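Local structure of protein-disulfide isomerase (Novosphingobium aromaticivorans, 3GMF) at residues A[58-61]-A[62-66]; A[144-147]-A[148-151]. The protein probably acts as a thiol-disulfide oxidoreductase or disulfide isomerase of the thioredoxin superfamily, with a helical region inserted into the thioredoxin fold. One frame throughout, in Å; residues are numbered along the deposited sequence.

Interaction 1 of 2, residues A[58-61]-A[62-66]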
loop_
_atom_site.group_PDB
_atom_site.type_symbol
_atom_site.label_atom_id
_atom_site.label_comp_id
_atom_site.label_asym_id
_atom_site.label_seq_id
_atom_site.Cartn_x
_atom_site.Cartn_y
_atom_site.Cartn_z
ATOM N N PHE A 58 5.117 0.555 1.475
ATOM C CA PHE A 58 6.496 0.195 1.194
ATOM C C PHE A 58 6.617 0.239 -0.328
ATOM O O PHE A 58 6.237 -0.715 -1.018
ATOM C CB PHE A 58 6.779 -1.205 1.719
ATOM C CG PHE A 58 8.214 -1.611 1.602
ATOM C CD1 PHE A 58 9.152 -1.147 2.509
ATOM C CD2 PHE A 58 8.627 -2.454 0.563
ATOM C CE1 PHE A 58 10.492 -1.520 2.393
ATOM C CE2 PHE A 58 9.961 -2.847 0.437
ATOM C CZ PHE A 58 10.890 -2.383 1.351
ATOM N N VAL A 59 7.166 1.345 -0.841
ATOM C CA VAL A 59 7.101 1.595 -2.287
ATOM C C VAL A 59 8.304 0.983 -2.998
ATOM O O VAL A 59 9.442 1.384 -2.730
ATOM C CB VAL A 59 7.042 3.107 -2.560
ATOM C CG1 VAL A 59 7.080 3.360 -4.072
ATOM C CG2 VAL A 59 5.776 3.735 -1.928
ATOM N N ARG A 60 8.060 0.030 -3.901
ATOM C CA ARG A 60 9.143 -0.801 -4.467
ATOM C C ARG A 60 9.610 -0.387 -5.860
ATOM O O ARG A 60 10.714 -0.783 -6.296
ATOM C CB ARG A 60 8.721 -2.278 -4.539
ATOM C CG ARG A 60 8.331 -2.915 -3.173
ATOM C CD ARG A 60 8.052 -4.392 -3.335
ATOM N NE ARG A 60 7.037 -4.599 -4.378
ATOM C CZ ARG A 60 6.985 -5.660 -5.171
ATOM N NH1 ARG A 60 7.891 -6.623 -5.042
ATOM N NH2 ARG A 60 6.039 -5.743 -6.116
ATOM N N ASP A 61 8.741 0.343 -6.568
ATOM C CA ASP A 61 8.924 0.634 -8.015
ATOM C C ASP A 61 8.024 1.839 -8.388
ATOM O O ASP A 61 7.178 2.257 -7.595
ATOM C CB ASP A 61 8.652 -0.636 -8.867
ATOM C CG ASP A 61 7.208 -1.117 -8.761
ATOM O OD1 ASP A 61 6.323 -0.351 -9.172
ATOM O OD2 ASP A 61 6.978 -2.244 -8.255
ATOM N N PRO A 62 8.251 2.452 -9.570
ATOM C CA PRO A 62 7.507 3.668 -9.888
ATOM C C PRO A 62 6.008 3.434 -10.159
ATOM O O PRO A 62 5.243 4.388 -10.091
ATOM C CB PRO A 62 8.213 4.211 -11.148
ATOM C CG PRO A 62 9.496 3.466 -11.219
ATOM C CD PRO A 62 9.241 2.124 -10.612
ATOM N N ILE A 63 5.622 2.202 -10.502
ATOM C CA ILE A 63 4.182 1.881 -10.680
ATOM C C ILE A 63 3.468 1.907 -9.313
ATOM O O ILE A 63 2.428 2.565 -9.131
ATOM C CB ILE A 63 3.999 0.534 -11.371
ATOM C CG1 ILE A 63 4.648 0.575 -12.756
ATOM C CG2 ILE A 63 2.488 0.216 -11.603
ATOM C CD1 ILE A 63 4.933 -0.822 -13.285
ATOM N N ASP A 64 4.063 1.194 -8.363
ATOM C CA ASP A 64 3.725 1.272 -6.923
ATOM C C ASP A 64 3.650 2.728 -6.440
ATOM O O ASP A 64 2.658 3.137 -5.823
ATOM C CB ASP A 64 4.815 0.515 -6.153
ATOM C CG ASP A 64 4.379 0.073 -4.758
ATOM O OD1 ASP A 64 3.235 0.355 -4.320
ATOM O OD2 ASP A 64 5.220 -0.578 -4.094
ATOM N N MET A 65 4.696 3.504 -6.747
ATOM C CA MET A 65 4.748 4.930 -6.371
ATOM C C MET A 65 3.528 5.680 -6.906
ATOM O O MET A 65 2.946 6.495 -6.199
ATOM C CB MET A 65 6.037 5.610 -6.867
ATOM C CG MET A 65 6.142 7.078 -6.380
ATOM S SD MET A 65 6.151 7.375 -4.555
ATOM C CE MET A 65 7.917 7.136 -4.308
ATOM N N THR A 66 3.178 5.419 -8.171
ATOM C CA THR A 66 2.040 6.105 -8.810
ATOM C C THR A 66 0.737 5.794 -8.065
ATOM O O THR A 66 -0.040 6.696 -7.759
ATOM C CB THR A 66 1.936 5.717 -10.303
ATOM O OG1 THR A 66 3.169 6.016 -10.968
ATOM C CG2 THR A 66 0.770 6.479 -11.008
#
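Asp61 caps the N-terminus of helix 62-73, just after strand 51-57 of the thioredoxin fold: its OD1 accepts from Asp64 N at 2.9 Å in a nearly straight bond (N-H...O 170°). The amide comes to the syn side of OD1 but lies 32° out of the carboxylate plane. With chi1 at 64°, Asp61 CG sits between its own backbone N and carbonyl carbon, which turns the carboxylate back over the first helical turn. Its other oxygen, OD2, is bonded to Thr26 OG1. The first main-chain bond of the helix runs beside the cap, from Met65 N to Asp61 O at 2.9 Å.

Asp64 returns the grip in the opposite direction. Its CG lies anti to the backbone N, and the side chain reaches back past the cap to the incoming loop, where OD2 takes Arg60 N on its anti side at 2.9 Å. Ser24 OG also bonds to OD2, and Tyr25 N to OD1, so this buried carboxylate ties loop and helix to the segment leading into the probable CxxC site. The Arg60 guanidinium is turned steeply against the Asp64 carboxylate without forming a salt bridge; NE and NH2 bond instead to Ser24 OG and Thr26 OG1.

Further out, Pro62 and Ile63 pack on Ile120 of helix 113-123. On the other flank, Val59 lies alongside Met65: Val59 CG1 touches Met65 CB at 3.7 Å and, because the methionine chain folds back at chi2 and chi3, Met65 CE at 3.9 Å.

Interaction 2 of 2, residues A[144-147]-A[148-151]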
loop_
_atom_site.group_PDB
_atom_site.type_symbol
_atom_site.label_atom_id
_atom_site.label_comp_id
_atom_site.label_asym_id
_atom_site.label_seq_id
_atom_site.Cartn_x
_atom_site.Cartn_y
_atom_site.Cartn_z
ATOM N N LEU A 144 -0.893 13.240 -9.104
ATOM C CA LEU A 144 0.268 12.649 -9.789
ATOM C C LEU A 144 1.481 13.561 -9.937
ATOM O O LEU A 144 2.582 13.075 -10.230
ATOM C CB LEU A 144 -0.106 12.144 -11.180
ATOM C CG LEU A 144 -1.184 11.068 -11.292
ATOM C CD1 LEU A 144 -1.372 10.767 -12.754
ATOM C CD2 LEU A 144 -0.840 9.808 -10.486
ATOM N N SER A 145 1.285 14.867 -9.782
ATOM C CA SER A 145 2.386 15.829 -9.885
ATOM C C SER A 145 2.998 16.166 -8.523
ATOM O O SER A 145 3.981 16.903 -8.447
ATOM C CB SER A 145 1.940 17.109 -10.613
ATOM O OG SER A 145 0.839 17.724 -9.971
ATOM N N ASN A 146 2.419 15.618 -7.450
ATOM C CA ASN A 146 2.889 15.883 -6.077
ATOM C C ASN A 146 4.214 15.148 -5.780
ATOM O O ASN A 146 4.263 14.146 -5.049
ATOM C CB ASN A 146 1.787 15.562 -5.053
ATOM C CG ASN A 146 2.055 16.159 -3.670
ATOM O OD1 ASN A 146 3.145 16.652 -3.390
ATOM N ND2 ASN A 146 1.072 16.077 -2.791
ATOM N N GLU A 147 5.286 15.685 -6.347
ATOM C CA GLU A 147 6.638 15.163 -6.180
ATOM C C GLU A 147 7.143 15.280 -4.747
ATOM O O GLU A 147 7.939 14.439 -4.307
ATOM C CB GLU A 147 7.595 15.901 -7.114
ATOM C CG GLU A 147 8.954 15.253 -7.274
ATOM C CD GLU A 147 9.859 16.073 -8.157
ATOM O OE1 GLU A 147 9.740 17.319 -8.127
ATOM O OE2 GLU A 147 10.680 15.474 -8.880
ATOM N N ALA A 148 6.681 16.308 -4.037
ATOM C CA ALA A 148 7.014 16.492 -2.613
ATOM C C ALA A 148 6.546 15.286 -1.818
ATOM O O ALA A 148 7.295 14.748 -1.007
ATOM C CB ALA A 148 6.384 17.771 -2.056
ATOM N N LEU A 149 5.308 14.865 -2.073
ATOM C CA LEU A 149 4.754 13.665 -1.452
ATOM C C LEU A 149 5.504 12.397 -1.869
ATOM O O LEU A 149 5.765 11.551 -1.018
ATOM C CB LEU A 149 3.252 13.526 -1.720
ATOM C CG LEU A 149 2.551 12.334 -1.045
ATOM C CD1 LEU A 149 2.667 12.382 0.483
ATOM C CD2 LEU A 149 1.093 12.236 -1.497
ATOM N N ALA A 150 5.852 12.273 -3.152
ATOM C CA ALA A 150 6.634 11.136 -3.633
ATOM C C ALA A 150 7.941 11.026 -2.851
ATOM O O ALA A 150 8.346 9.940 -2.457
ATOM C CB ALA A 150 6.946 11.287 -5.093
ATOM N N LYS A 151 8.588 12.157 -2.616
ATOM C CA LYS A 151 9.846 12.149 -1.856
ATOM C C LYS A 151 9.660 11.681 -0.412
ATOM O O LYS A 151 10.532 10.996 0.133
ATOM C CB LYS A 151 10.480 13.534 -1.883
ATOM C CG LYS A 151 11.061 13.894 -3.239
ATOM C CD LYS A 151 11.403 15.387 -3.217
ATOM C CE LYS A 151 12.088 15.836 -4.481
ATOM N NZ LYS A 151 12.213 17.323 -4.443
#
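Asn146 forms the N-cap of helix 147-164, its OD1 accepting from Leu149 N at 3.1 Å. The amide N-H approaches from above the carbonyl plane, 61° out of it, with a C=O...N angle of only 119°, so the carboxamide lies across the end of the helix instead of aiming a lone pair at the donor. A chi1 of -164° places CG beside the residue's own carbonyl carbon and swings the amide group over the first turn. Asn146 is also the centre of an inverse gamma turn, closed by Glu147 N on Ser145 O at 2.8 Å, which bends the chain sharply between helices 137-144 and 147-164.

The close-fitting part lies where the cap meets Leu149. Leu149 CB rests against the carboxamide, 3.5 Å from Asn146 CG, and the two side chains cross at a slant. One residue further on, Ala150 N bonds to Asn146 O, and the small Ala150 methyl group faces back toward the turn, with CB 3.4 Å from Glu147 O.

The outer flank is looser. Lys151 N continues the helical bonding to Glu147 O at 2.9 Å, and the lysine's CG passes 3.3 Å from that same oxygen. Beyond this the two long, extended side chains run outward to Glu147 OE1 and Lys151 NZ, which remain 4.4 Å apart: opposite charges that may attract but do not make a salt bridge. Lys151 and Ala148 are both exposed here.

Buried Ala150 marks the inward side, touching Met65 and Leu69 of helix 62-73 and Phe113 of helix 113-123; Leu149 meets Asn72, and Leu144, two residues before the cap, packs on both of those helices.

Interactions 1 and 2 are both side-chain N-caps, an aspartate and an asparagine accepting from the third residue along, and they begin two helices that pack against each other. Their centres are 12 Å apart. The seam is van der Waals packing: the Met65 CE methyl rests on the carbonyl oxygen Ala150 O at 3.4 Å, and the methyls Thr66 CG2 and Leu144 CD2 meet at 3.7 Å. The disulfide Cys73-Cys143 ties the end of helix 62-73 to helix 137-144, just ahead of the Asn146 cap. Interaction 1 is the one beside the probable redox site, since Arg60 touches Cys27 of the CxxC motif; interaction 2 lies farther out, its centre about 16 Å from the centre of the chain, against about 9 Å for that of interaction 1.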